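PDB 4LMO: telomerase reverse transcriptase, which elongates telomeres as the catalytic reverse transcriptase of telomerase, copying an RNA template, and is represented here by its RNA-binding domain. Local coordinates for residues L146-R151 with Q203-L208; E142-L147 with V175-W180. All coordinates share one frame; numbering follows the deposited sequence.

Contact 1 (L146-R151 with Q203-L208); sequences LLYFAR and QFLAWL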
ATOM      1  N   LEU A 146       0.068  14.377   9.312  1.00 37.48           N
ATOM      2  CA  LEU A 146      -1.000  14.150  10.285  1.00 37.53           C
ATOM      3  C   LEU A 146      -2.397  14.228   9.669  1.00 37.29           C
ATOM      4  O   LEU A 146      -3.268  13.427  10.011  1.00 37.22           O
ATOM      5  CB  LEU A 146      -0.879  15.118  11.467  1.00 38.20           C
ATOM      6  CG  LEU A 146       0.249  14.865  12.476  1.00 38.63           C
ATOM      7  CD1 LEU A 146       0.414  16.058  13.407  1.00 38.98           C
ATOM      8  CD2 LEU A 146       0.019  13.585  13.272  1.00 38.12           C
ATOM      9  N   LEU A 147      -2.607  15.187   8.769  1.00 37.22           N
ATOM     10  CA  LEU A 147      -3.864  15.278   8.023  1.00 37.30           C
ATOM     11  C   LEU A 147      -4.112  14.022   7.194  1.00 36.24           C
ATOM     12  O   LEU A 147      -5.243  13.532   7.115  1.00 35.27           O
ATOM     13  CB  LEU A 147      -3.883  16.504   7.104  1.00 37.99           C
ATOM     14  CG  LEU A 147      -4.648  17.741   7.577  1.00 39.62           C
ATOM     15  CD1 LEU A 147      -4.552  18.835   6.529  1.00 40.04           C
ATOM     16  CD2 LEU A 147      -6.107  17.419   7.872  1.00 39.54           C
ATOM     17  N   TYR A 148      -3.046  13.511   6.584  1.00 34.86           N
ATOM     18  CA  TYR A 148      -3.146  12.341   5.731  1.00 33.80           C
ATOM     19  C   TYR A 148      -3.399  11.074   6.545  1.00 33.81           C
ATOM     20  O   TYR A 148      -4.182  10.219   6.132  1.00 33.60           O
ATOM     21  CB  TYR A 148      -1.897  12.190   4.863  1.00 32.83           C
ATOM     22  CG  TYR A 148      -2.068  11.178   3.757  1.00 31.89           C
ATOM     23  CD1 TYR A 148      -2.673  11.531   2.550  1.00 31.48           C
ATOM     24  CD2 TYR A 148      -1.643   9.860   3.923  1.00 31.52           C
ATOM     25  CE1 TYR A 148      -2.839  10.602   1.535  1.00 31.16           C
ATOM     26  CE2 TYR A 148      -1.804   8.923   2.914  1.00 31.25           C
ATOM     27  CZ  TYR A 148      -2.402   9.299   1.726  1.00 30.91           C
ATOM     28  OH  TYR A 148      -2.564   8.370   0.728  1.00 30.61           O
ATOM     29  N   PHE A 149      -2.742  10.968   7.699  1.00 34.09           N
ATOM     30  CA  PHE A 149      -2.938   9.835   8.606  1.00 33.97           C
ATOM     31  C   PHE A 149      -4.386   9.773   9.091  1.00 34.02           C
ATOM     32  O   PHE A 149      -4.950   8.688   9.247  1.00 33.87           O
ATOM     33  CB  PHE A 149      -1.972   9.927   9.793  1.00 34.04           C
ATOM     34  CG  PHE A 149      -0.587   9.396   9.509  1.00 34.40           C
ATOM     35  CD1 PHE A 149      -0.105   9.286   8.204  1.00 34.08           C
ATOM     36  CD2 PHE A 149       0.251   9.028  10.557  1.00 34.38           C
ATOM     37  CE1 PHE A 149       1.172   8.804   7.954  1.00 33.74           C
ATOM     38  CE2 PHE A 149       1.528   8.547  10.312  1.00 34.34           C
ATOM     39  CZ  PHE A 149       1.989   8.436   9.009  1.00 34.08           C
ATOM     40  N   ALA A 150      -4.981  10.946   9.310  1.00 34.04           N
ATOM     41  CA  ALA A 150      -6.390  11.051   9.692  1.00 34.32           C
ATOM     42  C   ALA A 150      -7.314  10.638   8.549  1.00 33.87           C
ATOM     43  O   ALA A 150      -8.392  10.091   8.785  1.00 34.59           O
ATOM     44  CB  ALA A 150      -6.713  12.463  10.154  1.00 34.48           C
ATOM     45  N   ARG A 151      -6.886  10.904   7.315  1.00 33.35           N
ATOM     46  CA  ARG A 151      -7.657  10.539   6.124  1.00 32.89           C
ATOM     47  C   ARG A 151      -7.670   9.032   5.920  1.00 32.06           C
ATOM     48  O   ARG A 151      -8.678   8.465   5.509  1.00 31.92           O
ATOM     49  CB  ARG A 151      -7.101  11.230   4.875  1.00 32.78           C
ATOM     50  CG  ARG A 151      -7.141  12.749   4.928  1.00 33.69           C
ATOM     51  CD  ARG A 151      -8.541  13.291   4.708  1.00 33.40           C
ATOM     52  NE  ARG A 151      -8.763  14.569   5.383  1.00 34.18           N
ATOM     53  CZ  ARG A 151      -8.260  15.740   4.995  1.00 34.53           C
ATOM     54  NH1 ARG A 151      -7.467  15.828   3.931  1.00 34.07           N
ATOM     55  NH2 ARG A 151      -8.547  16.835   5.685  1.00 35.20           N
ATOM     56  N   GLN A 203      -1.439  12.896  -7.585  1.00 25.81           N
ATOM     57  CA  GLN A 203      -1.000  11.580  -8.051  1.00 25.21           C
ATOM     58  C   GLN A 203      -0.317  10.768  -6.953  1.00 25.18           C
ATOM     59  O   GLN A 203      -0.588   9.579  -6.797  1.00 25.21           O
ATOM     60  CB  GLN A 203      -0.035  11.716  -9.225  1.00 25.19           C
ATOM     61  CG  GLN A 203      -0.678  11.989 -10.572  1.00 25.19           C
ATOM     62  CD  GLN A 203       0.366  12.243 -11.646  1.00 25.23           C
ATOM     63  OE1 GLN A 203       1.131  13.206 -11.571  1.00 25.04           O
ATOM     64  NE2 GLN A 203       0.407  11.372 -12.647  1.00 25.44           N
ATOM     65  N   PHE A 204       0.570  11.418  -6.202  1.00 25.34           N
ATOM     66  CA  PHE A 204       1.343  10.744  -5.165  1.00 25.63           C
ATOM     67  C   PHE A 204       0.472  10.354  -3.971  1.00 25.79           C
ATOM     68  O   PHE A 204       0.476   9.198  -3.550  1.00 25.89           O
ATOM     69  CB  PHE A 204       2.536  11.603  -4.725  1.00 25.66           C
ATOM     70  CG  PHE A 204       3.235  11.092  -3.491  1.00 25.57           C
ATOM     71  CD1 PHE A 204       4.051   9.964  -3.549  1.00 25.57           C
ATOM     72  CD2 PHE A 204       3.082  11.743  -2.274  1.00 25.41           C
ATOM     73  CE1 PHE A 204       4.695   9.494  -2.414  1.00 25.82           C
ATOM     74  CE2 PHE A 204       3.722  11.279  -1.136  1.00 25.95           C
ATOM     75  CZ  PHE A 204       4.532  10.153  -1.204  1.00 25.98           C
ATOM     76  N   LEU A 205      -0.267  11.320  -3.431  1.00 26.16           N
ATOM     77  CA  LEU A 205      -1.173  11.061  -2.312  1.00 26.48           C
ATOM     78  C   LEU A 205      -2.231  10.012  -2.663  1.00 26.25           C
ATOM     79  O   LEU A 205      -2.548   9.147  -1.843  1.00 26.10           O
ATOM     80  CB  LEU A 205      -1.820  12.365  -1.824  1.00 26.80           C
ATOM     81  CG  LEU A 205      -1.233  13.069  -0.587  1.00 27.42           C
ATOM     82  CD1 LEU A 205       0.287  13.072  -0.548  1.00 27.14           C
ATOM     83  CD2 LEU A 205      -1.768  14.489  -0.453  1.00 27.70           C
ATOM     84  N   ALA A 206      -2.755  10.078  -3.886  1.00 26.33           N
ATOM     85  CA  ALA A 206      -3.744   9.108  -4.358  1.00 26.41           C
ATOM     86  C   ALA A 206      -3.131   7.727  -4.552  1.00 26.32           C
ATOM     87  O   ALA A 206      -3.768   6.719  -4.235  1.00 26.34           O
ATOM     88  CB  ALA A 206      -4.414   9.586  -5.637  1.00 26.30           C
ATOM     89  N   TRP A 207      -1.900   7.684  -5.069  1.00 26.42           N
ATOM     90  CA  TRP A 207      -1.148   6.427  -5.182  1.00 26.50           C
ATOM     91  C   TRP A 207      -0.904   5.839  -3.827  1.00 26.94           C
ATOM     92  O   TRP A 207      -0.998   4.627  -3.641  1.00 27.05           O
ATOM     93  CB  TRP A 207       0.191   6.632  -5.885  1.00 25.91           C
ATOM     94  CG  TRP A 207       1.055   5.389  -5.874  1.00 25.80           C
ATOM     95  CD1 TRP A 207       0.979   4.296  -6.734  1.00 25.55           C
ATOM     96  CD2 TRP A 207       2.150   5.061  -4.938  1.00 25.44           C
ATOM     97  NE1 TRP A 207       1.919   3.350  -6.409  1.00 25.42           N
ATOM     98  CE2 TRP A 207       2.653   3.744  -5.343  1.00 25.55           C
ATOM     99  CE3 TRP A 207       2.738   5.702  -3.850  1.00 25.61           C
ATOM    100  CZ2 TRP A 207       3.704   3.119  -4.678  1.00 25.68           C
ATOM    101  CZ3 TRP A 207       3.795   5.061  -3.187  1.00 25.60           C
ATOM    102  CH2 TRP A 207       4.264   3.801  -3.593  1.00 25.65           C
ATOM    103  N   LEU A 208      -0.583   6.707  -2.872  1.00 27.72           N
ATOM    104  CA  LEU A 208      -0.215   6.302  -1.521  1.00 28.56           C
ATOM    105  C   LEU A 208      -1.364   5.574  -0.820  1.00 29.11           C
ATOM    106  O   LEU A 208      -1.135   4.647  -0.040  1.00 29.57           O
ATOM    107  CB  LEU A 208       0.229   7.529  -0.720  1.00 28.57           C
ATOM    108  CG  LEU A 208       1.277   7.396   0.387  1.00 28.99           C
ATOM    109  CD1 LEU A 208       2.528   6.679  -0.096  1.00 28.76           C
ATOM    110  CD2 LEU A 208       1.632   8.774   0.924  1.00 28.99           C
TER
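Tyr-148 carries this contact almost alone, reaching from helix 142-158 to the backbone of helix 191-220. Its OH donates a hydrogen bond to Leu-205 O, 2.7 Å away. The bond lies in the carbonyl plane and makes a C=O...donor angle of 147°. The acceptor is a main-chain carbonyl within helix 191-220, not a side chain. The three residues that touch are all buried, and the bond gives this buried hydroxyl a partner.

Two leucines a helical turn apart lie off the same side of the ring plane, Leu-205 near the CE1 edge and Leu-208 obliquely toward CE2. Leu-205 CG packs 3.6 Å from Tyr-148 CE1, the two side chains passing in opposite directions. Leu-208 CD2 comes to 4.0 Å from Tyr-148 CE2, while Leu-208 CB lies 3.3 Å from the tyrosine OH. The hydroxyl meets the carbonyl oxygen and, beside it, this aliphatic carbon.

What aims the ring is its first torsion: with CG anti to the backbone N (chi1 -168°), the phenol extends across a gap of 8.4 Å between the CA atoms of Tyr-148 and Leu-205. Further out, Trp-139 meets the ring with planes at about 50° and also touches Leu-208, while Met-170 packs on Leu-205. Next door, Phe-149 packs against helix 119-133 (Tyr-123, Leu-130). The arrangement is helix-to-helix packing in the interior of the mainly helical telomerase RNA-binding domain, joined by a tyrosine-to-backbone hydrogen bond.

Contact 2 (E142-L147 with V175-W180); sequences EHNRLL and VNNCDW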
ATOM      1  N   GLU A 142       4.908  18.278   8.964  1.00 44.07           N
ATOM      2  CA  GLU A 142       4.289  17.489  10.026  1.00 44.86           C
ATOM      3  C   GLU A 142       2.768  17.631   9.969  1.00 43.93           C
ATOM      4  O   GLU A 142       2.034  16.678  10.234  1.00 43.95           O
ATOM      5  CB  GLU A 142       4.825  17.938  11.388  1.00 47.29           C
ATOM      6  CG  GLU A 142       4.598  16.953  12.529  1.00 49.17           C
ATOM      7  CD  GLU A 142       5.536  15.754  12.501  1.00 50.32           C
ATOM      8  OE1 GLU A 142       6.443  15.691  11.640  1.00 50.33           O
ATOM      9  OE2 GLU A 142       5.359  14.854  13.350  1.00 51.56           O
ATOM     10  N   HIS A 143       2.312  18.828   9.611  1.00 43.39           N
ATOM     11  CA  HIS A 143       0.899  19.109   9.377  1.00 42.83           C
ATOM     12  C   HIS A 143       0.315  18.240   8.286  1.00 41.54           C
ATOM     13  O   HIS A 143      -0.781  17.701   8.440  1.00 41.75           O
ATOM     14  CB  HIS A 143       0.722  20.593   9.063  1.00 43.54           C
ATOM     15  CG  HIS A 143      -0.620  20.944   8.468  1.00 44.25           C
ATOM     16  ND1 HIS A 143      -0.799  21.115   7.146  1.00 44.27           N
ATOM     17  CD2 HIS A 143      -1.858  21.162   9.066  1.00 45.25           C
ATOM     18  CE1 HIS A 143      -2.086  21.426   6.906  1.00 44.75           C
ATOM     19  NE2 HIS A 143      -2.734  21.453   8.082  1.00 45.76           N
ATOM     20  N   ASN A 144       1.047  18.084   7.184  1.00 40.09           N
ATOM     21  CA  ASN A 144       0.587  17.275   6.051  1.00 38.62           C
ATOM     22  C   ASN A 144       0.551  15.765   6.322  1.00 37.84           C
ATOM     23  O   ASN A 144      -0.344  15.071   5.842  1.00 36.65           O
ATOM     24  CB  ASN A 144       1.411  17.575   4.790  1.00 37.35           C
ATOM     25  CG  ASN A 144       0.991  18.867   4.100  1.00 37.47           C
ATOM     26  OD1 ASN A 144       1.584  19.263   3.098  1.00 36.84           O
ATOM     27  ND2 ASN A 144      -0.033  19.524   4.629  1.00 37.86           N
ATOM     28  N   ARG A 145       1.520  15.263   7.087  1.00 37.96           N
ATOM     29  CA  ARG A 145       1.539  13.845   7.447  1.00 37.64           C
ATOM     30  C   ARG A 145       0.363  13.492   8.361  1.00 37.34           C
ATOM     31  O   ARG A 145      -0.263  12.443   8.196  1.00 36.85           O
ATOM     32  CB  ARG A 145       2.864  13.452   8.112  1.00 38.59           C
ATOM     33  CG  ARG A 145       3.096  11.947   8.140  1.00 39.00           C
ATOM     34  CD  ARG A 145       4.162  11.524   9.136  1.00 40.83           C
ATOM     35  NE  ARG A 145       3.692  11.639  10.516  1.00 42.67           N
ATOM     36  CZ  ARG A 145       4.191  12.488  11.409  1.00 44.19           C
ATOM     37  NH1 ARG A 145       5.193  13.289  11.075  1.00 45.05           N
ATOM     38  NH2 ARG A 145       3.697  12.526  12.640  1.00 44.90           N
ATOM     39  N   LEU A 146       0.068  14.377   9.312  1.00 37.48           N
ATOM     40  CA  LEU A 146      -1.000  14.150  10.285  1.00 37.53           C
ATOM     41  C   LEU A 146      -2.397  14.228   9.669  1.00 37.29           C
ATOM     42  O   LEU A 146      -3.268  13.427  10.011  1.00 37.22           O
ATOM     43  CB  LEU A 146      -0.879  15.118  11.467  1.00 38.20           C
ATOM     44  CG  LEU A 146       0.249  14.865  12.476  1.00 38.63           C
ATOM     45  CD1 LEU A 146       0.414  16.058  13.407  1.00 38.98           C
ATOM     46  CD2 LEU A 146       0.019  13.585  13.272  1.00 38.12           C
ATOM     47  N   LEU A 147      -2.607  15.187   8.769  1.00 37.22           N
ATOM     48  CA  LEU A 147      -3.864  15.278   8.023  1.00 37.30           C
ATOM     49  C   LEU A 147      -4.112  14.022   7.194  1.00 36.24           C
ATOM     50  O   LEU A 147      -5.243  13.532   7.115  1.00 35.27           O
ATOM     51  CB  LEU A 147      -3.883  16.504   7.104  1.00 37.99           C
ATOM     52  CG  LEU A 147      -4.648  17.741   7.577  1.00 39.62           C
ATOM     53  CD1 LEU A 147      -4.552  18.835   6.529  1.00 40.04           C
ATOM     54  CD2 LEU A 147      -6.107  17.419   7.872  1.00 39.54           C
ATOM     55  N   VAL A 175       0.128  22.332  -0.208  1.00 37.24           N
ATOM     56  CA  VAL A 175       0.907  21.885  -1.368  1.00 36.69           C
ATOM     57  C   VAL A 175       2.344  22.416  -1.341  1.00 36.90           C
ATOM     58  O   VAL A 175       3.297  21.672  -1.605  1.00 36.28           O
ATOM     59  CB  VAL A 175       0.210  22.277  -2.697  1.00 36.83           C
ATOM     60  CG1 VAL A 175       1.054  21.890  -3.906  1.00 36.53           C
ATOM     61  CG2 VAL A 175      -1.164  21.626  -2.790  1.00 36.52           C
ATOM     62  N   ASN A 176       2.492  23.692  -0.991  1.00 37.57           N
ATOM     63  CA  ASN A 176       3.788  24.366  -1.041  1.00 37.99           C
ATOM     64  C   ASN A 176       4.783  23.958   0.051  1.00 38.40           C
ATOM     65  O   ASN A 176       5.961  24.314  -0.024  1.00 39.38           O
ATOM     66  CB  ASN A 176       3.606  25.886  -1.106  1.00 38.61           C
ATOM     67  CG  ASN A 176       3.041  26.350  -2.443  1.00 38.91           C
ATOM     68  OD1 ASN A 176       3.182  25.674  -3.468  1.00 38.05           O
ATOM     69  ND2 ASN A 176       2.404  27.515  -2.439  1.00 39.38           N
ATOM     70  N   ASN A 177       4.314  23.211   1.052  1.00 37.99           N
ATOM     71  CA  ASN A 177       5.194  22.603   2.049  1.00 37.92           C
ATOM     72  C   ASN A 177       6.136  21.574   1.424  1.00 37.57           C
ATOM     73  O   ASN A 177       7.229  21.329   1.932  1.00 38.46           O
ATOM     74  CB  ASN A 177       4.382  21.934   3.163  1.00 38.31           C
ATOM     75  CG  ASN A 177       3.737  22.936   4.109  1.00 39.01           C
ATOM     76  OD1 ASN A 177       3.930  24.145   3.993  1.00 39.52           O
ATOM     77  ND2 ASN A 177       2.959  22.427   5.056  1.00 38.85           N
ATOM     78  N   CYS A 178       5.698  20.980   0.318  1.00 36.67           N
ATOM     79  CA  CYS A 178       6.463  19.954  -0.375  1.00 36.09           C
ATOM     80  C   CYS A 178       7.441  20.582  -1.362  1.00 36.81           C
ATOM     81  O   CYS A 178       7.058  20.968  -2.473  1.00 36.51           O
ATOM     82  CB  CYS A 178       5.520  18.990  -1.101  1.00 34.92           C
ATOM     83  SG  CYS A 178       4.141  18.395  -0.099  1.00 33.18           S
ATOM     84  N   ASP A 179       8.703  20.680  -0.945  1.00 37.60           N
ATOM     85  CA  ASP A 179       9.775  21.226  -1.779  1.00 37.77           C
ATOM     86  C   ASP A 179      10.065  20.339  -2.989  1.00 37.14           C
ATOM     87  O   ASP A 179      10.458  20.836  -4.050  1.00 37.36           O
ATOM     88  CB  ASP A 179      11.063  21.399  -0.961  1.00 39.06           C
ATOM     89  CG  ASP A 179      11.079  22.678  -0.130  1.00 40.10           C
ATOM     90  OD1 ASP A 179      10.011  23.283   0.102  1.00 40.29           O
ATOM     91  OD2 ASP A 179      12.181  23.076   0.301  1.00 41.51           O
ATOM     92  N   TRP A 180       9.861  19.033  -2.821  1.00 35.60           N
ATOM     93  CA  TRP A 180      10.189  18.040  -3.846  1.00 34.70           C
ATOM     94  C   TRP A 180       9.356  18.151  -5.099  1.00 34.83           C
ATOM     95  O   TRP A 180       9.661  17.512  -6.109  1.00 34.49           O
ATOM     96  CB  TRP A 180      10.112  16.630  -3.270  1.00 33.17           C
ATOM     97  CG  TRP A 180       8.717  16.183  -2.892  1.00 31.95           C
ATOM     98  CD1 TRP A 180       8.061  16.380  -1.682  1.00 31.49           C
ATOM     99  CD2 TRP A 180       7.765  15.433  -3.722  1.00 30.99           C
ATOM    100  NE1 TRP A 180       6.809  15.824  -1.707  1.00 30.80           N
ATOM    101  CE2 TRP A 180       6.566  15.241  -2.897  1.00 30.54           C
ATOM    102  CE3 TRP A 180       7.780  14.923  -5.018  1.00 30.64           C
ATOM    103  CZ2 TRP A 180       5.449  14.564  -3.368  1.00 29.78           C
ATOM    104  CZ3 TRP A 180       6.647  14.241  -5.481  1.00 29.82           C
ATOM    105  CH2 TRP A 180       5.512  14.067  -4.675  1.00 29.49           C
TER
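Asn-177 and Asn-144 face each other across a small interface, where the first turn of helix 142-158 meets the loop leading to helix 191-220. Asn-177 CB rests against the end of the Asn-144 amide, whose own CB points at the loop. One atom further, CG stands beside the backbone N (chi1 -73°), which carries the amide toward the start of the helix. At the tip, Asn-177 ND2 lies 4.2 Å from Asn-144 CG, with the two amide planes 35° apart and the side chains crossing at a slant. No hydrogen bond spans the two segments. The polar partner of Asn-177 ND2 is instead Ser-141 OG, just ahead of the helix, and the same OG is hydrogen-bonded to Asn-144 N. One serine hydroxyl therefore ties the loop amide to the opening turn.

His-143 adds a looser flank, its ND1 4.5 Å from Asn-177 ND2. The thiol of the buried Cys-178 comes loosely near the end of the Asn-144 amide and packs on Leu-201 of helix 191-220. With Asn-144 cut back to an alanine, a gap is likely to open beside Asn-177 CB and Cys-178 SG, and the loop would lose the amide it packs on. Within the loop, Cys-178 N bonds back to Val-175 O at 3.2 Å, rounding off a short 3-10 turn.

The loop before helix 191-220 packs here on the first turn of helix 142-158 within the RNA-binding domain. By similarity the loop belongs to a region that interacts with the RNA template, so the contact probably sits close to where RNA is held.

Both contacts start from helix 142-158 and share Leu-146 and Leu-147, but that helix turns different residues to different partners. Contact 1 lies deeper, with its centre about 11 Å from the centre of the chain, and joins two helices through one buried side chain and a backbone carbonyl. Contact 2, about 19 Å from that centre, is only partly buried; there amides pack against each other, and the Asn-177 amide takes its polar partner, Ser-141, from outside the two segments. Their centres are about 10 Å apart, and they meet directly: Phe-204 CD2 packs 3.8 Å from Trp-180 CZ2, the rings edge-to-face, linking the probable RNA-interacting loop to the interior.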